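Local coordinates for protein beta-N-acetylhexosaminidase (Streptomyces plicatus, PDB 1JAK) that hydrolyses terminal N-acetylhexosamine residues from glycosides, probably with help from the substrate's own acetamido group, as in family 20 glycoside hydrolases, at residues 40-45 with 141-146; 130-135 with 493-498. All blocks are in the same frame, centred on the assembly; numbering follows the deposited sequence.

Contact 1 of 2, residues 40-45 with 141-146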
loop_
_atom_site.group_PDB
_atom_site.type_symbol
_atom_site.label_atom_id
_atom_site.label_comp_id
_atom_site.label_asym_id
_atom_site.label_seq_id
_atom_site.Cartn_x
_atom_site.Cartn_y
_atom_site.Cartn_z
ATOM N N PRO A 40 4.900 13.921 -30.153
ATOM C CA PRO A 40 4.499 12.783 -29.327
ATOM C C PRO A 40 4.470 11.484 -30.112
ATOM O O PRO A 40 4.682 11.470 -31.329
ATOM C CB PRO A 40 3.106 13.182 -28.874
ATOM C CG PRO A 40 2.567 13.839 -30.110
ATOM C CD PRO A 40 3.726 14.725 -30.539
ATOM N N TYR A 41 4.223 10.389 -29.403
ATOM C CA TYR A 41 4.090 9.094 -30.043
ATOM C C TYR A 41 2.593 8.863 -30.083
ATOM O O TYR A 41 1.856 9.373 -29.233
ATOM C CB TYR A 41 4.739 7.976 -29.225
ATOM C CG TYR A 41 4.465 6.600 -29.804
ATOM C CD1 TYR A 41 4.904 6.266 -31.087
ATOM C CD2 TYR A 41 3.739 5.647 -29.089
ATOM C CE1 TYR A 41 4.627 5.017 -31.644
ATOM C CE2 TYR A 41 3.456 4.395 -29.637
ATOM C CZ TYR A 41 3.902 4.087 -30.915
ATOM O OH TYR A 41 3.619 2.858 -31.470
ATOM N N ARG A 42 2.135 8.104 -31.068
ATOM C CA ARG A 42 0.720 7.815 -31.184
ATOM C C ARG A 42 0.564 6.319 -31.384
ATOM O O ARG A 42 1.086 5.762 -32.349
ATOM C CB ARG A 42 0.127 8.554 -32.384
ATOM C CG ARG A 42 -1.388 8.547 -32.442
ATOM C CD ARG A 42 -1.858 8.894 -33.844
ATOM N NE ARG A 42 -3.243 9.348 -33.880
ATOM C CZ ARG A 42 -3.609 10.626 -33.861
ATOM N NH1 ARG A 42 -2.692 11.585 -33.804
ATOM N NH2 ARG A 42 -4.895 10.948 -33.913
ATOM N N ILE A 43 -0.126 5.659 -30.463
ATOM C CA ILE A 43 -0.340 4.226 -30.604
ATOM C C ILE A 43 -1.402 4.036 -31.682
ATOM O O ILE A 43 -2.453 4.680 -31.638
ATOM C CB ILE A 43 -0.863 3.590 -29.295
ATOM C CG1 ILE A 43 0.093 3.892 -28.139
ATOM C CG2 ILE A 43 -1.009 2.084 -29.475
ATOM C CD1 ILE A 43 -0.350 3.300 -26.808
ATOM N N THR A 44 -1.118 3.181 -32.661
ATOM C CA THR A 44 -2.082 2.904 -33.720
ATOM C C THR A 44 -2.395 1.409 -33.724
ATOM O O THR A 44 -1.720 0.629 -33.054
ATOM C CB THR A 44 -1.569 3.368 -35.112
ATOM O OG1 THR A 44 -0.314 2.751 -35.408
ATOM C CG2 THR A 44 -1.404 4.884 -35.132
ATOM N N ARG A 45 -3.420 1.018 -34.474
ATOM C CA ARG A 45 -3.867 -0.370 -34.524
ATOM C C ARG A 45 -2.794 -1.441 -34.677
ATOM O O ARG A 45 -2.921 -2.525 -34.110
ATOM C CB ARG A 45 -4.920 -0.542 -35.627
ATOM C CG ARG A 45 -4.377 -0.521 -37.049
ATOM C CD ARG A 45 -5.511 -0.377 -38.064
ATOM N NE ARG A 45 -6.600 -1.326 -37.834
ATOM C CZ ARG A 45 -6.511 -2.640 -38.026
ATOM N NH1 ARG A 45 -5.377 -3.178 -38.456
ATOM N NH2 ARG A 45 -7.560 -3.417 -37.787
ATOM N N PRO A 141 -12.106 6.037 -29.681
ATOM C CA PRO A 141 -11.412 6.651 -30.818
ATOM C C PRO A 141 -10.008 7.148 -30.494
ATOM O O PRO A 141 -9.185 7.322 -31.389
ATOM C CB PRO A 141 -12.333 7.812 -31.204
ATOM C CG PRO A 141 -13.665 7.418 -30.653
ATOM C CD PRO A 141 -13.309 6.810 -29.333
ATOM N N GLY A 142 -9.734 7.372 -29.215
ATOM C CA GLY A 142 -8.435 7.892 -28.837
ATOM C C GLY A 142 -8.531 9.403 -28.956
ATOM O O GLY A 142 -9.571 9.963 -28.609
ATOM N N PRO A 143 -7.495 10.096 -29.459
ATOM C CA PRO A 143 -6.201 9.598 -29.944
ATOM C C PRO A 143 -5.340 9.070 -28.801
ATOM O O PRO A 143 -5.391 9.597 -27.689
ATOM C CB PRO A 143 -5.566 10.834 -30.586
ATOM C CG PRO A 143 -6.723 11.748 -30.856
ATOM C CD PRO A 143 -7.588 11.551 -29.655
ATOM N N TRP A 144 -4.541 8.045 -29.080
ATOM C CA TRP A 144 -3.671 7.455 -28.066
ATOM C C TRP A 144 -2.305 8.125 -28.114
ATOM O O TRP A 144 -1.305 7.518 -28.496
ATOM C CB TRP A 144 -3.559 5.947 -28.305
ATOM C CG TRP A 144 -4.909 5.303 -28.372
ATOM C CD1 TRP A 144 -5.475 4.684 -29.453
ATOM C CD2 TRP A 144 -5.893 5.276 -27.332
ATOM N NE1 TRP A 144 -6.755 4.279 -29.148
ATOM C CE2 TRP A 144 -7.035 4.629 -27.853
ATOM C CE3 TRP A 144 -5.921 5.740 -26.008
ATOM C CZ2 TRP A 144 -8.195 4.432 -27.097
ATOM C CZ3 TRP A 144 -7.074 5.545 -25.256
ATOM C CH2 TRP A 144 -8.197 4.895 -25.804
ATOM N N LEU A 145 -2.281 9.390 -27.706
ATOM C CA LEU A 145 -1.074 10.200 -27.715
ATOM C C LEU A 145 -0.249 10.132 -26.434
ATOM O O LEU A 145 -0.792 10.052 -25.332
ATOM C CB LEU A 145 -1.447 11.660 -27.981
ATOM C CG LEU A 145 -2.132 11.950 -29.316
ATOM C CD1 LEU A 145 -2.712 13.359 -29.308
ATOM C CD2 LEU A 145 -1.127 11.780 -30.441
ATOM N N VAL A 146 1.067 10.171 -26.604
ATOM C CA VAL A 146 2.010 10.149 -25.493
ATOM C C VAL A 146 2.999 11.288 -25.727
ATOM O O VAL A 146 3.794 11.243 -26.667
ATOM C CB VAL A 146 2.790 8.820 -25.432
ATOM C CG1 VAL A 146 3.739 8.828 -24.236
ATOM C CG2 VAL A 146 1.819 7.652 -25.338
HETATM O O HOH W 1 -4.344 6.765 -31.803
#

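Contact 2 of 2, residues 130-135 with 493-498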
loop_
_atom_site.group_PDB
_atom_site.type_symbol
_atom_site.label_atom_id
_atom_site.label_comp_id
_atom_site.label_asym_id
_atom_site.label_seq_id
_atom_site.Cartn_x
_atom_site.Cartn_y
_atom_site.Cartn_z
ATOM N N LEU A 130 -1.130 8.664 -21.366
ATOM C CA LEU A 130 -2.210 8.393 -22.307
ATOM C C LEU A 130 -3.456 9.101 -21.774
ATOM O O LEU A 130 -3.514 9.449 -20.591
ATOM C CB LEU A 130 -2.449 6.883 -22.411
ATOM C CG LEU A 130 -1.375 6.119 -23.191
ATOM C CD1 LEU A 130 -1.527 4.621 -22.971
ATOM C CD2 LEU A 130 -1.498 6.460 -24.672
ATOM N N PRO A 131 -4.460 9.341 -22.637
ATOM C CA PRO A 131 -5.707 10.018 -22.255
ATOM C C PRO A 131 -6.635 9.192 -21.365
ATOM O O PRO A 131 -6.538 7.968 -21.321
ATOM C CB PRO A 131 -6.340 10.346 -23.603
ATOM C CG PRO A 131 -5.932 9.165 -24.435
ATOM C CD PRO A 131 -4.470 9.000 -24.072
ATOM N N PRO A 132 -7.558 9.861 -20.653
ATOM C CA PRO A 132 -8.520 9.216 -19.751
ATOM C C PRO A 132 -9.291 8.069 -20.400
ATOM O O PRO A 132 -9.684 7.117 -19.728
ATOM C CB PRO A 132 -9.443 10.364 -19.352
ATOM C CG PRO A 132 -8.544 11.556 -19.404
ATOM C CD PRO A 132 -7.766 11.321 -20.676
ATOM N N ALA A 133 -9.511 8.171 -21.707
ATOM C CA ALA A 133 -10.244 7.145 -22.441
ATOM C C ALA A 133 -9.600 5.769 -22.298
ATOM O O ALA A 133 -10.254 4.746 -22.498
ATOM C CB ALA A 133 -10.331 7.528 -23.919
ATOM N N VAL A 134 -8.319 5.745 -21.943
ATOM C CA VAL A 134 -7.596 4.486 -21.788
ATOM C C VAL A 134 -8.197 3.613 -20.681
ATOM O O VAL A 134 -7.969 2.399 -20.638
ATOM C CB VAL A 134 -6.092 4.752 -21.494
ATOM C CG1 VAL A 134 -5.909 5.243 -20.064
ATOM C CG2 VAL A 134 -5.270 3.493 -21.750
ATOM N N GLU A 135 -8.985 4.230 -19.802
ATOM C CA GLU A 135 -9.615 3.524 -18.688
ATOM C C GLU A 135 -10.905 2.791 -19.067
ATOM O O GLU A 135 -11.399 1.968 -18.297
ATOM C CB GLU A 135 -9.942 4.504 -17.556
ATOM C CG GLU A 135 -8.750 5.226 -16.939
ATOM C CD GLU A 135 -7.787 4.294 -16.226
ATOM O OE1 GLU A 135 -8.200 3.184 -15.821
ATOM O OE2 GLU A 135 -6.613 4.681 -16.059
ATOM N N ALA A 493 -9.094 13.381 -12.274
ATOM C CA ALA A 493 -10.554 13.290 -12.297
ATOM C C ALA A 493 -11.162 12.514 -13.469
ATOM O O ALA A 493 -11.904 11.553 -13.264
ATOM C CB ALA A 493 -11.162 14.690 -12.226
ATOM N N PRO A 494 -10.857 12.915 -14.713
ATOM C CA PRO A 494 -11.429 12.189 -15.852
ATOM C C PRO A 494 -11.011 10.723 -15.933
ATOM O O PRO A 494 -11.763 9.888 -16.436
ATOM C CB PRO A 494 -10.966 13.012 -17.054
ATOM C CG PRO A 494 -9.677 13.605 -16.584
ATOM C CD PRO A 494 -10.000 14.022 -15.171
ATOM N N TYR A 495 -9.815 10.411 -15.441
ATOM C CA TYR A 495 -9.337 9.033 -15.451
ATOM C C TYR A 495 -10.142 8.202 -14.453
ATOM O O TYR A 495 -10.585 7.096 -14.762
ATOM C CB TYR A 495 -7.851 8.967 -15.079
ATOM C CG TYR A 495 -6.926 9.585 -16.105
ATOM C CD1 TYR A 495 -6.793 10.968 -16.209
ATOM C CD2 TYR A 495 -6.195 8.783 -16.983
ATOM C CE1 TYR A 495 -5.957 11.543 -17.163
ATOM C CE2 TYR A 495 -5.354 9.345 -17.942
ATOM C CZ TYR A 495 -5.242 10.726 -18.025
ATOM O OH TYR A 495 -4.423 11.295 -18.975
ATOM N N TRP A 496 -10.335 8.739 -13.253
ATOM C CA TRP A 496 -11.084 8.018 -12.237
ATOM C C TRP A 496 -12.541 7.835 -12.645
ATOM O O TRP A 496 -13.125 6.775 -12.423
ATOM C CB TRP A 496 -10.968 8.736 -10.890
ATOM C CG TRP A 496 -9.556 8.737 -10.376
ATOM C CD1 TRP A 496 -8.583 7.816 -10.662
ATOM C CD2 TRP A 496 -8.971 9.662 -9.453
ATOM N NE1 TRP A 496 -7.433 8.111 -9.973
ATOM C CE2 TRP A 496 -7.642 9.238 -9.222
ATOM C CE3 TRP A 496 -9.441 10.807 -8.797
ATOM C CZ2 TRP A 496 -6.776 9.920 -8.359
ATOM C CZ3 TRP A 496 -8.576 11.488 -7.937
ATOM C CH2 TRP A 496 -7.259 11.038 -7.728
ATOM N N GLU A 497 -13.120 8.864 -13.256
ATOM C CA GLU A 497 -14.502 8.790 -13.716
ATOM C C GLU A 497 -14.637 7.687 -14.761
ATOM O O GLU A 497 -15.549 6.864 -14.697
ATOM C CB GLU A 497 -14.927 10.134 -14.316
ATOM C CG GLU A 497 -15.153 11.225 -13.280
ATOM C CD GLU A 497 -15.341 12.593 -13.904
ATOM O OE1 GLU A 497 -15.764 12.661 -15.078
ATOM O OE2 GLU A 497 -15.078 13.601 -13.214
ATOM N N ALA A 498 -13.716 7.670 -15.718
ATOM C CA ALA A 498 -13.732 6.667 -16.776
ATOM C C ALA A 498 -13.487 5.262 -16.228
ATOM O O ALA A 498 -14.009 4.280 -16.761
ATOM C CB ALA A 498 -12.682 7.009 -17.831
HETATM O O HOH W 2 -14.220 1.404 -16.678
#

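Contact 1 of 2, residues 40-45 with 141-146
A chi1 of -168° swings the R42 side chain away from its own backbone N, and an extended run to NE carries the guanidinium across L145 and against P143. CB of P143 sits over one face of that flat group, 3.4 Å from R42 NH2. L145, with CG beside its backbone N (chi1 -61°), brings CD2 obliquely to the same side chain, 3.8 Å from R42 CG and 3.7 Å from R42 NH1. Beneath these side chains runs a short antiparallel ladder. Y41 and V146 form a hydrogen-bonded pair, each N donating to the other's O at 2.9 Å, and R42 faces L145 as the non-hydrogen-bonded pair. One step further, I43 N gives a 3.0 Å bond to W144 O. There the chains begin to part, and a water bridges the gap, donating to I43 O and accepting from W144 N. I43 CB and W144 CB meet at 3.7 Å, and I43 O lies at the edge of the indole, whose one face is covered by the CA of G142. On the face opposite R42, Y41 and V146 lean on V109. The principle illustrated is pairing between strands distant in sequence: strand 41-42 joins the start of strand 145-153 in the mixed sheet of the family 20 domain 2 region. Three direct backbone bonds and one water-mediated link pair the chains, V146 O taking a second bond from S104, while the exposed arginine contributes mainly packing.

Contact 2 of 2, residues 130-135 with 493-498
P132 opens a short 3-10 turn, residues 132-135, that lies against helix 493-499, its CA 4.4 Å from that of Y495; the turn is closed by its own bonds from V134 N to P131 O and from E135 N to P132 O. Y495 makes the largest single contribution. Its CG stands anti to the carbonyl carbon (chi1 -67°), which sends the ring out from the helix across P132. The proline CG lies over one face, 3.7 Å from the ring centroid and 21° off its normal, a CH-pi contact displaced toward the rim. At the far end of the ring, Y495 OH donates a 2.6 Å hydrogen bond to L130 O, which lies in the ring plane, and the phenol thereby satisfies a carbonyl at the point where the chain leaves helix 116-129. A phenylalanine here would probably leave the L130 carbonyl without its hydroxyl donor. P494 also meets P132, CG to CG at 3.7 Å, crossing it obliquely. Further along, E135 CB packs on A498 CB at 3.7 Å. A chi1 of -61° puts E135 CG 3.4 Å from Y495 O, and the bend at chi2 turns the carboxylate, whose OE1 forms a salt bridge with R185. A water joins A498 O to E135 O, the latter bond weak. The turn thus bridges the end of helix 116-129 and helix 493-499, with L130 and V134 also resting on L68 of helix 55-72.

How the contacts relate
From the N terminus, the chain first lays down 40-45, then passes through helix 55-72, several strands and helix 116-129 to reach 130-135. Shortly afterwards 141-146 returns to the first segment, so that contact 1 closes a loop of 95 residues within the family 20 domain 2 region. Contact 2 waits for 493-498, after all eight strands of the parallel barrel sheet, and closes a loop of 357. The two loops cross, since 130-135 falls inside the first and 141-146 inside the second. Their centres are about 14 Å apart and they touch, V146 packing on L130 and W144 on V134. Together they link strand 41-42 of the mixed sheet, through the chain between helix 116-129 and strand 145-153, to helix 493-499.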